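Local coordinates for hypothetical Thioesterase Protein SP_1851 (Streptococcus pneumoniae serotype 4, PDB 4XY5), which probably hydrolyses thioesters, as a PaaI-like member of the hot-dog-fold thioesterase superfamily, at residues F15-E19 / V30-V35. The protein carries 1 engineered substitution. Sequence-based numbering, arbitrary orientation.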
ATOM      1  N   PHE A  15      18.650  12.165  -7.589  1.00 11.22           N
ATOM      2  CA  PHE A  15      19.951  12.387  -6.942  1.00 12.24           C
ATOM      3  C   PHE A  15      21.077  12.806  -7.887  1.00 14.28           C
ATOM      4  O   PHE A  15      22.219  12.362  -7.741  1.00 14.00           O
ATOM      5  CB  PHE A  15      20.388  11.153  -6.159  1.00 12.23           C
ATOM      6  CG  PHE A  15      19.455  10.806  -5.016  1.00 11.27           C
ATOM      7  CD1 PHE A  15      19.518  11.513  -3.824  1.00 14.78           C
ATOM      8  CD2 PHE A  15      18.512   9.799  -5.154  1.00 10.97           C
ATOM      9  CE1 PHE A  15      18.664  11.215  -2.772  1.00 15.63           C
ATOM     10  CE2 PHE A  15      17.652   9.488  -4.108  1.00 12.39           C
ATOM     11  CZ  PHE A  15      17.726  10.195  -2.918  1.00 11.47           C
ATOM     12  N   GLU A  16      20.763  13.686  -8.826  1.00 14.59           N
ATOM     13  CA  GLU A  16      21.802  14.366  -9.592  1.00 16.97           C
ATOM     14  C   GLU A  16      22.535  15.355  -8.688  1.00 19.08           C
ATOM     15  O   GLU A  16      23.694  15.702  -8.932  1.00 14.05           O
ATOM     16  CB  GLU A  16      21.200  15.063 -10.808  1.00 20.83           C
ATOM     17  CG  GLU A  16      20.632  14.069 -11.809  1.00 27.38           C
ATOM     18  CD  GLU A  16      20.349  14.668 -13.171  1.00 31.20           C
ATOM     19  OE1 GLU A  16      20.165  13.881 -14.123  1.00 34.29           O
ATOM     20  OE2 GLU A  16      20.296  15.911 -13.290  1.00 33.72           O
ATOM     21  N   ASN A  17      21.844  15.790  -7.638  1.00 18.35           N
ATOM     22  CA  ASN A  17      22.438  16.573  -6.557  1.00 17.73           C
ATOM     23  C   ASN A  17      21.795  16.112  -5.260  1.00 17.71           C
ATOM     24  O   ASN A  17      20.661  15.650  -5.281  1.00 14.66           O
ATOM     25  CB  ASN A  17      22.211  18.076  -6.748  1.00 17.67           C
ATOM     26  CG  ASN A  17      20.753  18.481  -6.575  1.00 18.97           C
ATOM     27  OD1 ASN A  17      20.275  18.704  -5.444  1.00 16.99           O
ATOM     28  ND2 ASN A  17      20.029  18.579  -7.695  1.00 16.72           N
ATOM     29  N   TYR A  18      22.510  16.239  -4.146  1.00 15.38           N
ATOM     30  CA  TYR A  18      21.929  15.945  -2.829  1.00 16.16           C
ATOM     31  C   TYR A  18      22.895  16.363  -1.730  1.00 19.03           C
ATOM     32  O   TYR A  18      24.087  16.537  -1.978  1.00 17.93           O
ATOM     33  CB  TYR A  18      21.577  14.455  -2.679  1.00 14.59           C
ATOM     34  CG  TYR A  18      22.760  13.510  -2.663  1.00 17.19           C
ATOM     35  CD1 TYR A  18      23.392  13.168  -1.468  1.00 13.43           C
ATOM     36  CD2 TYR A  18      23.245  12.951  -3.849  1.00 17.51           C
ATOM     37  CE1 TYR A  18      24.485  12.297  -1.460  1.00 21.40           C
ATOM     38  CE2 TYR A  18      24.324  12.085  -3.846  1.00 18.48           C
ATOM     39  CZ  TYR A  18      24.941  11.767  -2.658  1.00 21.64           C
ATOM     40  OH  TYR A  18      26.013  10.904  -2.672  1.00 25.81           O
ATOM     41  N   GLU A  19      22.358  16.545  -0.527  1.00 15.25           N
ATOM     42  CA  GLU A  19      23.143  16.786   0.672  1.00 17.53           C
ATOM     43  C   GLU A  19      22.644  15.860   1.762  1.00 16.65           C
ATOM     44  O   GLU A  19      21.463  15.890   2.079  1.00 17.42           O
ATOM     45  CB  GLU A  19      23.015  18.241   1.133  1.00 20.08           C
ATOM     46  CG  GLU A  19      23.509  19.269   0.126  1.00 29.66           C
ATOM     47  CD  GLU A  19      25.014  19.366   0.107  1.00 33.98           C
ATOM     48  OE1 GLU A  19      25.646  18.818   1.040  1.00 31.18           O
ATOM     49  OE2 GLU A  19      25.560  19.981  -0.840  1.00 36.10           O
ATOM     50  N   VAL A  30      18.025  13.960   4.214  1.00 14.66           N
ATOM     51  CA  VAL A  30      18.758  14.290   2.985  1.00 12.30           C
ATOM     52  C   VAL A  30      18.000  15.384   2.253  1.00 13.98           C
ATOM     53  O   VAL A  30      16.774  15.336   2.189  1.00 14.54           O
ATOM     54  CB  VAL A  30      18.920  13.058   2.064  1.00 15.94           C
ATOM     55  CG1 VAL A  30      19.569  13.446   0.728  1.00 12.48           C
ATOM     56  CG2 VAL A  30      19.717  11.961   2.763  1.00 13.13           C
ATOM     57  N   THR A  31      18.716  16.368   1.704  1.00 11.44           N
ATOM     58  CA  THR A  31      18.065  17.402   0.911  1.00 11.97           C
ATOM     59  C   THR A  31      18.480  17.290  -0.562  1.00 14.35           C
ATOM     60  O   THR A  31      19.532  16.736  -0.884  1.00 13.94           O
ATOM     61  CB  THR A  31      18.375  18.815   1.436  1.00 18.77           C
ATOM     62  OG1 THR A  31      19.776  19.080   1.314  1.00 17.72           O
ATOM     63  CG2 THR A  31      17.943  18.944   2.896  1.00 15.82           C
ATOM     64  N   THR A  32      17.625  17.779  -1.451  1.00 12.04           N
ATOM     65  CA  THR A  32      17.906  17.706  -2.880  1.00 13.10           C
ATOM     66  C   THR A  32      17.097  18.772  -3.598  1.00 14.98           C
ATOM     67  O   THR A  32      16.015  19.150  -3.147  1.00 13.47           O
ATOM     68  CB  THR A  32      17.587  16.304  -3.470  1.00 13.74           C
ATOM     69  OG1 THR A  32      18.069  16.231  -4.816  1.00 13.14           O
ATOM     70  CG2 THR A  32      16.085  16.007  -3.460  1.00 13.97           C
ATOM     71  N   LYS A  33      17.628  19.270  -4.711  1.00 15.18           N
ATOM     72  CA  LYS A  33      16.932  20.295  -5.472  1.00 14.41           C
ATOM     73  C   LYS A  33      16.296  19.696  -6.710  1.00 13.62           C
ATOM     74  O   LYS A  33      16.967  18.991  -7.461  1.00 15.73           O
ATOM     75  CB  LYS A  33      17.882  21.423  -5.894  1.00 16.73           C
ATOM     76  CG  LYS A  33      17.123  22.630  -6.441  1.00 19.74           C
ATOM     77  CD  LYS A  33      18.058  23.752  -6.849  1.00 26.54           C
ATOM     78  CE  LYS A  33      18.923  23.339  -8.011  1.00 26.27           C
ATOM     79  NZ  LYS A  33      19.764  24.471  -8.481  1.00 35.00           N
ATOM     80  N   VAL A  34      15.014  19.993  -6.914  1.00 14.70           N
ATOM     81  CA  VAL A  34      14.271  19.504  -8.073  1.00 14.72           C
ATOM     82  C   VAL A  34      14.819  20.165  -9.341  1.00 16.36           C
ATOM     83  O   VAL A  34      14.956  21.388  -9.407  1.00 15.19           O
ATOM     84  CB  VAL A  34      12.764  19.781  -7.933  1.00 13.73           C
ATOM     85  CG1 VAL A  34      11.989  19.207  -9.106  1.00 12.77           C
ATOM     86  CG2 VAL A  34      12.235  19.198  -6.623  1.00 12.88           C
ATOM     87  N   VAL A  35      15.160  19.347 -10.333  1.00 15.55           N
ATOM     88  CA  VAL A  35      15.729  19.848 -11.577  1.00 14.70           C
ATOM     89  C   VAL A  35      14.916  19.304 -12.750  1.00 17.84           C
ATOM     90  O   VAL A  35      13.926  18.583 -12.545  1.00 14.14           O
ATOM     91  CB  VAL A  35      17.226  19.474 -11.714  1.00 15.03           C
ATOM     92  CG1 VAL A  35      18.057  20.269 -10.711  1.00 19.59           C
ATOM     93  CG2 VAL A  35      17.443  17.980 -11.512  1.00 17.40           C
TER
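V30 CG1 meets the F15 ring at its edge, near the ring plane, 4.2 Å from F15 CE1, and approaches the Y18 ring obliquely. Y18 CB also lies at the F15 edge and comes within 4.1 Å of V30 CG1, so one methyl branch touches both the F15 ring edge and Y18 CB where the chain enters the first strand of the hot-dog sheet. Helix 47-64 borders F15 through L53 and Q56, and F9 of the second subunit stacks on the Y18 ring, meets the F15 ring edge-to-face and hydrogen-bonds through its backbone N to Y18 OH.

The antiparallel pairing of strands 19-24 and 27-33 reaches this end of the sheet through E19 and T31, a hydrogen-bonded pair closed by E19 N to T31 O (2.9 Å) and T31 N to E19 O (2.8 Å). On the N-terminal side of Y18 the loop swings away from the strand, and the side chain of N17 takes over the backbone's role. With chi1 at 69° its CG is flanked by the main-chain N and C, and the amide is carried across to K33. N17 OD1 accepts from K33 N on a lone pair at 2.8 Å, while N17 ND2 donates to K33 O at 3.1 Å; both bonds are nearly straight, and this double grip fixes the amide's rotation. V35 CG1 lies 4.0 Å from N17 ND2. The backbone of N17 is held as well: T32 OG1, anti to its own nitrogen, donates to N17 O at 2.7 Å, approaching from above the carbonyl plane, 36° out of it.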